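Local coordinates for protein separin (Saccharomyces cerevisiae, PDB 5U1T) that cleaves the Scc1 subunit of cohesin as a caspase-like cysteine protease at the onset of anaphase, while securin holds it inactive for most of the cell cycle, at residues Phe197-Lys202 with Ser247-Gly252; Gln591-Lys596 with Lys636-Ile641; Ser1253-Phe1258 with Trp1288-Phe1293. One frame throughout, in Å; residues are numbered along the deposited sequence.

Contact 1 of 3, residues Phe197-Lys202 with Ser247-Gly252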
loop_
_atom_site.group_PDB
_atom_site.type_symbol
_atom_site.label_atom_id
_atom_site.label_comp_id
_atom_site.label_asym_id
_atom_site.label_seq_id
_atom_site.Cartn_x
_atom_site.Cartn_y
_atom_site.Cartn_z
ATOM N N PHE A 197 15.614 63.144 42.270
ATOM C CA PHE A 197 14.484 64.008 41.926
ATOM C C PHE A 197 14.860 65.085 40.917
ATOM O O PHE A 197 14.095 65.373 39.988
ATOM C CB PHE A 197 13.907 64.663 43.185
ATOM C CG PHE A 197 13.038 65.864 42.905
ATOM C CD1 PHE A 197 11.714 65.708 42.530
ATOM C CD2 PHE A 197 13.546 67.153 43.030
ATOM C CE1 PHE A 197 10.917 66.816 42.273
ATOM C CE2 PHE A 197 12.754 68.252 42.776
ATOM C CZ PHE A 197 11.438 68.086 42.402
ATOM N N LEU A 198 16.028 65.695 41.112
ATOM C CA LEU A 198 16.538 66.673 40.150
ATOM C C LEU A 198 16.769 65.980 38.813
ATOM O O LEU A 198 16.347 66.478 37.766
ATOM C CB LEU A 198 17.830 67.340 40.647
ATOM C CG LEU A 198 17.692 68.199 41.908
ATOM C CD1 LEU A 198 18.998 68.910 42.261
ATOM C CD2 LEU A 198 16.554 69.196 41.757
ATOM N N GLN A 199 17.427 64.825 38.864
ATOM C CA GLN A 199 17.693 64.042 37.664
ATOM C C GLN A 199 16.407 63.768 36.884
ATOM O O GLN A 199 16.361 63.989 35.679
ATOM C CB GLN A 199 18.387 62.731 38.030
ATOM C CG GLN A 199 18.506 61.737 36.879
ATOM C CD GLN A 199 18.636 60.300 37.365
ATOM O OE1 GLN A 199 18.979 60.049 38.523
ATOM N NE2 GLN A 199 18.347 59.353 36.487
ATOM N N TYR A 200 15.355 63.325 37.570
ATOM C CA TYR A 200 14.115 62.947 36.884
ATOM C C TYR A 200 13.471 64.151 36.206
ATOM O O TYR A 200 13.070 64.079 35.041
ATOM C CB TYR A 200 13.114 62.290 37.849
ATOM C CG TYR A 200 13.348 60.808 38.094
ATOM C CD1 TYR A 200 14.379 60.132 37.456
ATOM C CD2 TYR A 200 12.532 60.086 38.963
ATOM C CE1 TYR A 200 14.597 58.782 37.682
ATOM C CE2 TYR A 200 12.741 58.739 39.192
ATOM C CZ TYR A 200 13.776 58.092 38.549
ATOM O OH TYR A 200 13.996 56.753 38.768
ATOM N N ILE A 201 13.390 65.251 36.939
ATOM C CA ILE A 201 12.789 66.481 36.436
ATOM C C ILE A 201 13.497 67.016 35.176
ATOM O O ILE A 201 12.849 67.553 34.269
ATOM C CB ILE A 201 12.766 67.556 37.545
ATOM C CG1 ILE A 201 11.572 67.299 38.469
ATOM C CG2 ILE A 201 12.710 68.946 36.959
ATOM C CD1 ILE A 201 11.022 68.526 39.123
ATOM N N LYS A 202 14.815 66.848 35.109
ATOM C CA LYS A 202 15.553 67.131 33.879
ATOM C C LYS A 202 15.232 66.077 32.831
ATOM O O LYS A 202 14.939 66.396 31.679
ATOM C CB LYS A 202 17.064 67.171 34.138
ATOM C CG LYS A 202 17.912 67.570 32.926
ATOM C CD LYS A 202 18.579 68.926 33.137
ATOM C CE LYS A 202 19.394 69.344 31.919
ATOM N NZ LYS A 202 19.902 70.754 32.023
ATOM N N SER A 247 24.603 63.298 37.416
ATOM C CA SER A 247 25.612 63.953 36.602
ATOM C C SER A 247 25.212 64.031 35.145
ATOM O O SER A 247 25.200 65.095 34.545
ATOM C CB SER A 247 26.929 63.197 36.695
ATOM O OG SER A 247 27.502 63.332 37.971
ATOM N N MET A 248 24.835 62.890 34.610
ATOM C CA MET A 248 24.424 62.757 33.242
ATOM C C MET A 248 23.523 63.843 32.723
ATOM O O MET A 248 23.756 64.385 31.659
ATOM C CB MET A 248 23.695 61.449 33.109
ATOM C CG MET A 248 24.634 60.280 33.128
ATOM S SD MET A 248 25.175 59.988 31.454
ATOM C CE MET A 248 26.657 59.054 31.791
ATOM N N LEU A 249 22.466 64.141 33.443
ATOM C CA LEU A 249 21.554 65.151 32.978
ATOM C C LEU A 249 22.055 66.553 33.285
ATOM O O LEU A 249 21.578 67.510 32.696
ATOM C CB LEU A 249 20.166 64.930 33.564
ATOM C CG LEU A 249 19.385 63.844 32.842
ATOM C CD1 LEU A 249 20.069 62.511 33.057
ATOM C CD2 LEU A 249 17.944 63.801 33.306
ATOM N N TYR A 250 23.028 66.692 34.178
ATOM C CA TYR A 250 23.481 68.040 34.496
ATOM C C TYR A 250 24.947 68.315 34.136
ATOM O O TYR A 250 25.509 69.345 34.529
ATOM C CB TYR A 250 23.281 68.316 35.982
ATOM C CG TYR A 250 21.838 68.379 36.412
ATOM C CD1 TYR A 250 21.125 67.222 36.697
ATOM C CD2 TYR A 250 21.195 69.594 36.549
ATOM C CE1 TYR A 250 19.814 67.280 37.100
ATOM C CE2 TYR A 250 19.885 69.658 36.953
ATOM C CZ TYR A 250 19.199 68.501 37.229
ATOM O OH TYR A 250 17.893 68.577 37.634
ATOM N N ASP A 251 25.572 67.389 33.414
ATOM C CA ASP A 251 26.921 67.617 32.905
ATOM C C ASP A 251 26.873 68.776 31.931
ATOM O O ASP A 251 26.037 68.801 31.025
ATOM C CB ASP A 251 27.486 66.361 32.225
ATOM C CG ASP A 251 28.485 65.614 33.107
ATOM O OD1 ASP A 251 28.674 66.015 34.282
ATOM O OD2 ASP A 251 29.069 64.618 32.621
ATOM N N GLY A 252 27.762 69.738 32.131
ATOM C CA GLY A 252 27.783 70.926 31.302
ATOM C C GLY A 252 26.774 71.957 31.776
ATOM O O GLY A 252 26.192 72.675 30.961
#

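Contact 2 of 3, residues Gln591-Lys596 with Lys636-Ile641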
loop_
_atom_site.group_PDB
_atom_site.type_symbol
_atom_site.label_atom_id
_atom_site.label_comp_id
_atom_site.label_asym_id
_atom_site.label_seq_id
_atom_site.Cartn_x
_atom_site.Cartn_y
_atom_site.Cartn_z
ATOM N N GLN A 591 -8.320 28.682 2.476
ATOM C CA GLN A 591 -8.583 29.861 1.649
ATOM C C GLN A 591 -8.324 31.171 2.379
ATOM O O GLN A 591 -7.959 32.173 1.752
ATOM C CB GLN A 591 -10.024 29.853 1.150
ATOM C CG GLN A 591 -10.154 30.381 -0.265
ATOM C CD GLN A 591 -9.193 29.686 -1.227
ATOM O OE1 GLN A 591 -9.170 28.456 -1.328
ATOM N NE2 GLN A 591 -8.386 30.479 -1.928
ATOM N N LYS A 592 -8.539 31.151 3.698
ATOM C CA LYS A 592 -8.292 32.288 4.578
ATOM C C LYS A 592 -6.869 32.232 5.119
ATOM O O LYS A 592 -6.590 32.678 6.233
ATOM C CB LYS A 592 -9.302 32.304 5.732
ATOM C CG LYS A 592 -10.713 31.910 5.309
ATOM C CD LYS A 592 -11.773 32.877 5.841
ATOM C CE LYS A 592 -13.046 32.786 4.987
ATOM N NZ LYS A 592 -12.741 32.884 3.524
ATOM N N SER A 593 -5.980 31.667 4.317
ATOM C CA SER A 593 -4.565 31.592 4.632
ATOM C C SER A 593 -3.955 32.956 4.971
ATOM O O SER A 593 -3.235 33.088 5.965
ATOM C CB SER A 593 -3.811 30.977 3.449
ATOM O OG SER A 593 -2.470 30.672 3.792
ATOM N N ASP A 594 -4.238 33.963 4.144
ATOM C CA ASP A 594 -3.591 35.277 4.279
ATOM C C ASP A 594 -4.370 36.257 5.167
ATOM O O ASP A 594 -3.821 37.265 5.598
ATOM C CB ASP A 594 -3.368 35.920 2.902
ATOM C CG ASP A 594 -2.581 35.024 1.945
ATOM O OD1 ASP A 594 -2.792 33.782 1.957
ATOM O OD2 ASP A 594 -1.762 35.575 1.170
ATOM N N GLU A 595 -5.652 35.981 5.401
ATOM C CA GLU A 595 -6.378 36.586 6.525
ATOM C C GLU A 595 -5.682 36.203 7.834
ATOM O O GLU A 595 -5.276 37.056 8.621
ATOM C CB GLU A 595 -7.834 36.103 6.601
ATOM C CG GLU A 595 -8.889 36.802 5.751
ATOM C CD GLU A 595 -10.259 36.109 5.907
ATOM O OE1 GLU A 595 -10.909 35.801 4.874
ATOM O OE2 GLU A 595 -10.671 35.853 7.072
ATOM N N LYS A 596 -5.562 34.898 8.058
ATOM C CA LYS A 596 -5.066 34.382 9.332
ATOM C C LYS A 596 -3.625 34.830 9.623
ATOM O O LYS A 596 -3.225 34.884 10.793
ATOM C CB LYS A 596 -5.178 32.849 9.362
ATOM C CG LYS A 596 -6.593 32.337 9.622
ATOM C CD LYS A 596 -6.586 31.079 10.497
ATOM C CE LYS A 596 -6.002 31.341 11.917
ATOM N NZ LYS A 596 -6.958 32.014 12.846
ATOM N N LYS A 636 3.012 30.471 0.297
ATOM C CA LYS A 636 3.541 31.409 1.285
ATOM C C LYS A 636 3.572 30.818 2.690
ATOM O O LYS A 636 4.378 31.223 3.519
ATOM C CB LYS A 636 2.709 32.702 1.292
ATOM C CG LYS A 636 3.221 33.819 2.226
ATOM C CD LYS A 636 2.355 35.082 2.125
ATOM C CE LYS A 636 2.789 36.147 3.121
ATOM N NZ LYS A 636 1.791 37.255 3.230
ATOM N N TYR A 637 2.699 29.849 2.942
ATOM C CA TYR A 637 2.530 29.283 4.267
ATOM C C TYR A 637 2.744 27.788 4.300
ATOM O O TYR A 637 3.042 27.212 5.353
ATOM C CB TYR A 637 1.132 29.603 4.788
ATOM C CG TYR A 637 0.903 31.084 4.958
ATOM C CD1 TYR A 637 0.463 31.866 3.891
ATOM C CD2 TYR A 637 1.147 31.709 6.179
ATOM C CE1 TYR A 637 0.257 33.231 4.041
ATOM C CE2 TYR A 637 0.948 33.067 6.334
ATOM C CZ TYR A 637 0.503 33.827 5.261
ATOM O OH TYR A 637 0.304 35.185 5.410
ATOM N N TYR A 638 2.571 27.143 3.150
ATOM C CA TYR A 638 2.523 25.695 3.148
ATOM C C TYR A 638 3.663 25.106 2.360
ATOM O O TYR A 638 3.592 23.959 1.921
ATOM C CB TYR A 638 1.185 25.221 2.601
ATOM C CG TYR A 638 0.025 25.536 3.517
ATOM C CD1 TYR A 638 -0.352 24.646 4.520
ATOM C CD2 TYR A 638 -0.687 26.731 3.392
ATOM C CE1 TYR A 638 -1.413 24.923 5.358
ATOM C CE2 TYR A 638 -1.750 27.023 4.237
ATOM C CZ TYR A 638 -2.103 26.114 5.221
ATOM O OH TYR A 638 -3.165 26.385 6.049
ATOM N N SER A 639 4.726 25.887 2.204
ATOM C CA SER A 639 5.832 25.489 1.345
ATOM C C SER A 639 6.449 24.180 1.808
ATOM O O SER A 639 6.924 23.396 0.984
ATOM C CB SER A 639 6.907 26.575 1.292
ATOM O OG SER A 639 7.934 26.323 2.244
ATOM N N SER A 640 6.432 23.939 3.117
ATOM C CA SER A 640 7.068 22.749 3.691
ATOM C C SER A 640 6.319 21.478 3.314
ATOM O O SER A 640 6.873 20.378 3.305
ATOM C CB SER A 640 7.160 22.866 5.226
ATOM O OG SER A 640 5.960 22.462 5.880
ATOM N N ILE A 641 5.048 21.645 2.994
ATOM C CA ILE A 641 4.167 20.516 2.777
ATOM C C ILE A 641 3.940 20.266 1.281
ATOM O O ILE A 641 3.486 19.199 0.893
ATOM C CB ILE A 641 2.841 20.767 3.484
ATOM C CG1 ILE A 641 2.312 19.507 4.106
ATOM C CG2 ILE A 641 1.799 21.363 2.547
ATOM C CD1 ILE A 641 0.978 19.761 4.699
#

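Contact 3 of 3, residues Ser1253-Phe1258 with Trp1288-Phe1293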
loop_
_atom_site.group_PDB
_atom_site.type_symbol
_atom_site.label_atom_id
_atom_site.label_comp_id
_atom_site.label_asym_id
_atom_site.label_seq_id
_atom_site.Cartn_x
_atom_site.Cartn_y
_atom_site.Cartn_z
ATOM N N SER A 1253 -4.534 -47.408 -57.689
ATOM C CA SER A 1253 -4.900 -47.753 -59.063
ATOM C C SER A 1253 -6.416 -47.776 -59.210
ATOM O O SER A 1253 -6.979 -47.258 -60.187
ATOM C CB SER A 1253 -4.302 -49.105 -59.485
ATOM O OG SER A 1253 -4.426 -50.101 -58.474
ATOM N N LEU A 1254 -7.075 -48.369 -58.220
ATOM C CA LEU A 1254 -8.527 -48.441 -58.204
ATOM C C LEU A 1254 -9.161 -47.062 -58.047
ATOM O O LEU A 1254 -10.186 -46.777 -58.663
ATOM C CB LEU A 1254 -8.990 -49.362 -57.079
ATOM C CG LEU A 1254 -8.753 -50.855 -57.286
ATOM C CD1 LEU A 1254 -9.148 -51.578 -56.039
ATOM C CD2 LEU A 1254 -9.565 -51.356 -58.446
ATOM N N PHE A 1255 -8.547 -46.217 -57.214
ATOM C CA PHE A 1255 -9.075 -44.886 -56.934
ATOM C C PHE A 1255 -9.229 -44.050 -58.200
ATOM O O PHE A 1255 -10.210 -43.316 -58.363
ATOM C CB PHE A 1255 -8.189 -44.119 -55.939
ATOM C CG PHE A 1255 -8.602 -42.686 -55.789
ATOM C CD1 PHE A 1255 -9.750 -42.363 -55.086
ATOM C CD2 PHE A 1255 -7.899 -41.675 -56.420
ATOM C CE1 PHE A 1255 -10.177 -41.060 -54.988
ATOM C CE2 PHE A 1255 -8.321 -40.361 -56.324
ATOM C CZ PHE A 1255 -9.460 -40.054 -55.604
ATOM N N GLU A 1256 -8.247 -44.160 -59.087
ATOM C CA GLU A 1256 -8.233 -43.378 -60.313
ATOM C C GLU A 1256 -9.319 -43.789 -61.296
ATOM O O GLU A 1256 -9.861 -42.941 -62.001
ATOM C CB GLU A 1256 -6.860 -43.472 -60.971
ATOM C CG GLU A 1256 -5.870 -42.496 -60.364
ATOM C CD GLU A 1256 -6.331 -41.045 -60.525
ATOM O OE1 GLU A 1256 -6.980 -40.735 -61.567
ATOM O OE2 GLU A 1256 -6.054 -40.226 -59.611
ATOM N N LYS A 1257 -9.647 -45.076 -61.343
ATOM C CA LYS A 1257 -10.742 -45.512 -62.194
ATOM C C LYS A 1257 -12.055 -45.056 -61.556
ATOM O O LYS A 1257 -12.986 -44.645 -62.256
ATOM C CB LYS A 1257 -10.720 -47.034 -62.431
ATOM C CG LYS A 1257 -11.473 -47.468 -63.737
ATOM C CD LYS A 1257 -11.111 -48.903 -64.208
ATOM C CE LYS A 1257 -11.972 -49.409 -65.404
ATOM N NZ LYS A 1257 -11.700 -48.718 -66.705
ATOM N N PHE A 1258 -12.128 -45.082 -60.230
ATOM C CA PHE A 1258 -13.324 -44.571 -59.567
ATOM C C PHE A 1258 -13.529 -43.074 -59.823
ATOM O O PHE A 1258 -14.670 -42.592 -59.891
ATOM C CB PHE A 1258 -13.295 -44.803 -58.057
ATOM C CG PHE A 1258 -14.496 -44.237 -57.361
ATOM C CD1 PHE A 1258 -15.738 -44.839 -57.504
ATOM C CD2 PHE A 1258 -14.398 -43.082 -56.603
ATOM C CE1 PHE A 1258 -16.847 -44.326 -56.890
ATOM C CE2 PHE A 1258 -15.516 -42.550 -55.977
ATOM C CZ PHE A 1258 -16.740 -43.170 -56.117
ATOM N N TRP A 1288 -9.501 -36.263 -51.526
ATOM C CA TRP A 1288 -9.854 -36.848 -50.241
ATOM C C TRP A 1288 -11.354 -36.804 -50.049
ATOM O O TRP A 1288 -11.895 -37.574 -49.265
ATOM C CB TRP A 1288 -9.146 -36.144 -49.083
ATOM C CG TRP A 1288 -9.584 -34.733 -48.844
ATOM C CD1 TRP A 1288 -9.017 -33.618 -49.370
ATOM C CD2 TRP A 1288 -10.680 -34.280 -48.024
ATOM N NE1 TRP A 1288 -9.680 -32.498 -48.933
ATOM C CE2 TRP A 1288 -10.706 -32.872 -48.107
ATOM C CE3 TRP A 1288 -11.634 -34.925 -47.226
ATOM C CZ2 TRP A 1288 -11.645 -32.089 -47.419
ATOM C CZ3 TRP A 1288 -12.578 -34.141 -46.545
ATOM C CH2 TRP A 1288 -12.573 -32.740 -46.653
ATOM N N VAL A 1289 -12.027 -35.909 -50.766
ATOM C CA VAL A 1289 -13.487 -35.834 -50.719
ATOM C C VAL A 1289 -14.100 -36.993 -51.503
ATOM O O VAL A 1289 -15.054 -37.636 -51.052
ATOM C CB VAL A 1289 -14.007 -34.503 -51.287
ATOM C CG1 VAL A 1289 -15.536 -34.484 -51.349
ATOM C CG2 VAL A 1289 -13.467 -33.321 -50.467
ATOM N N ILE A 1290 -13.527 -37.240 -52.680
ATOM C CA ILE A 1290 -13.893 -38.372 -53.507
ATOM C C ILE A 1290 -13.642 -39.661 -52.743
ATOM O O ILE A 1290 -14.486 -40.547 -52.756
ATOM C CB ILE A 1290 -13.111 -38.365 -54.843
ATOM C CG1 ILE A 1290 -13.292 -37.015 -55.543
ATOM C CG2 ILE A 1290 -13.562 -39.495 -55.764
ATOM C CD1 ILE A 1290 -12.456 -36.860 -56.807
ATOM N N GLU A 1291 -12.504 -39.746 -52.048
ATOM C CA GLU A 1291 -12.135 -40.954 -51.297
ATOM C C GLU A 1291 -13.164 -41.318 -50.245
ATOM O O GLU A 1291 -13.293 -42.474 -49.868
ATOM C CB GLU A 1291 -10.772 -40.795 -50.623
ATOM C CG GLU A 1291 -9.604 -40.868 -51.575
ATOM C CD GLU A 1291 -8.296 -40.460 -50.926
ATOM O OE1 GLU A 1291 -7.280 -40.271 -51.652
ATOM O OE2 GLU A 1291 -8.289 -40.327 -49.682
ATOM N N LEU A 1292 -13.893 -40.326 -49.758
ATOM C CA LEU A 1292 -14.884 -40.573 -48.722
ATOM C C LEU A 1292 -15.959 -41.528 -49.228
ATOM O O LEU A 1292 -16.513 -42.292 -48.455
ATOM C CB LEU A 1292 -15.517 -39.266 -48.253
ATOM C CG LEU A 1292 -14.673 -38.375 -47.342
ATOM C CD1 LEU A 1292 -15.457 -37.130 -46.974
ATOM C CD2 LEU A 1292 -14.254 -39.151 -46.111
ATOM N N PHE A 1293 -16.246 -41.477 -50.528
ATOM C CA PHE A 1293 -17.266 -42.334 -51.131
ATOM C C PHE A 1293 -16.815 -43.787 -51.091
ATOM O O PHE A 1293 -17.564 -44.660 -50.653
ATOM C CB PHE A 1293 -17.574 -41.892 -52.572
ATOM C CG PHE A 1293 -18.433 -40.662 -52.648
ATOM C CD1 PHE A 1293 -17.862 -39.395 -52.598
ATOM C CD2 PHE A 1293 -19.813 -40.773 -52.725
ATOM C CE1 PHE A 1293 -18.643 -38.269 -52.629
ATOM C CE2 PHE A 1293 -20.602 -39.650 -52.769
ATOM C CZ PHE A 1293 -20.015 -38.393 -52.718
#

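Contact 1 of 3, residues Phe197-Lys202 with Ser247-Gly252
Q199 and L249 bring their helices to within 6.2 Å, CA to CA, in the all-helical N-terminal part of separin, where the last turn of helix 236-250 leans on the later turns of helix 190-203. The chain leaves helical geometry at D251, so the second helix offers its C-terminal end, and L249 and Y250 do most of the touching. K202 reaches both: it runs alongside L249 in the opposite sense and crosses the ring of Y250 at a slant. Its CG is anti to the backbone N (chi1 -175°) and the chain bends at chi2, which carries the aliphatic stem past L249, with K202 CG 3.5 Å from L249 CB. Further out, K202 CD sits over one face of the tyrosine ring in a CH-pi contact, 4.2 Å from the centroid of Y250. Y246, one turn earlier on its own helix, also stacks with that ring. At the far end of the ring the phenol reaches helix 190-203 and meets the backbone, while L198 CB packs 3.9 Å from Y250 CZ. The polar link is a shared acceptor: L198 O keeps its helical bond from K202 N and also takes the hydroxyl, with Y250 OH 2.6 Å from L198 O and well above the carbonyl plane.

Contact 2 of 3, residues Gln591-Lys596 with Lys636-Ile641
S593 and Y637 are the closest backbone partners here, their CA atoms 7.5 Å apart, where a short, weakly bonded helical turn at 593-596 faces the short helical segment beginning at 635, in the helical domain of separin. No hydrogen bond crosses between the two segments, and the contact is made by polar atoms laid against aromatic carbon. S593 touches both tyrosines. With its hydroxyl anti to the backbone N (chi1 -170°), S593 OG extends to the ring of Y637, 3.2 Å from Y637 CD1, and also comes near the plane of the next ring at its edge, 3.7 Å from Y638 CE2. The backbone of the same serine contributes as well, because S593 O lies over one face of Y637, displaced toward the rim. D594 approaches that tyrosine obliquely, its carboxylate plane turned 62° from the ring, with D594 OD1 3.7 Å from Y637 CE1. An extended K636 runs nearby and gives a weak bond from K636 NZ to Y637 OH at 3.4 Å. D594 OD2 stays 4.4 Å from K636 NZ, beyond a salt bridge, so the attraction between these charges is probably modest. Y638 ties the contact to its surroundings: its hydroxyl bonds E604 on helix 602-617, while its ring packs on Y585, W589 and L590 of helix 578-590 and on I631 of helix 621-633.

Contact 3 of 3, residues Ser1253-Phe1258 with Trp1288-Phe1293
F1255 and F1258 both hold CG anti to the backbone N, with chi1 of 172° and 178°, and one turn apart on helix 1252-1269 they project their rings together toward I1290, E1291 and F1293. I1290 answers from helix 1287-1294 with its CG2 branch, which is likewise anti to its own backbone N. The setting is the C50 peptidase region, of the caspase-like clan CD, and the two helices belong to a run of helices between strands 1248-1249 and 1353-1362 of one mixed sheet. Their short segments run almost perpendicular, at 95°, with the axes 10.7 Å apart, a gap filled here by large side chains; no hydrogen bond passes between the segments. The methyl I1290 CG2 serves both phenylalanines. It meets the first obliquely, 3.8 Å from F1255 CE1, and lies at the edge of the second, near the ring plane, 3.6 Å from F1258 CE2. E1291 crosses F1255 at about a right angle: its methylene touches the ring, with E1291 CG 3.5 Å from F1255 CE1, and the extended chain then carries OE1 over one face of that ring, the carboxylate standing nearly perpendicular to it. This buried carboxylate is met by two charges, R1155 at OE1 and R1157 at OE2, which probably favour its ionised form and join the helix to the start of strand 1157-1163. Elsewhere in the cluster, F1293 turns its ring away to L1310 and V1314 of helix 1303-1320 and L1339 of helix 1332-1347. What it presents to the first helix is its methylene, which F1258 meets through CZ, F1258 CZ lying 3.9 Å from F1293 CB.

In the fold
The three contacts follow one another along the chain, each closing before the next opens, and sample an elongated molecule. Contacts 1 and 2 lie on the same side of the chain's centre, their own centres 53 Å apart, and both join helices of the long helical part. Contact 3 is on the opposite side, its centre 94 Å from that of contact 2 and 145 Å from that of contact 1, among helices inserted between strands of a mixed sheet in the peptidase region. None touches another, and they share no helix. All lie away from the probable catalytic cysteine, C1497; each joins helices of its own neighbourhood in an elongated protease.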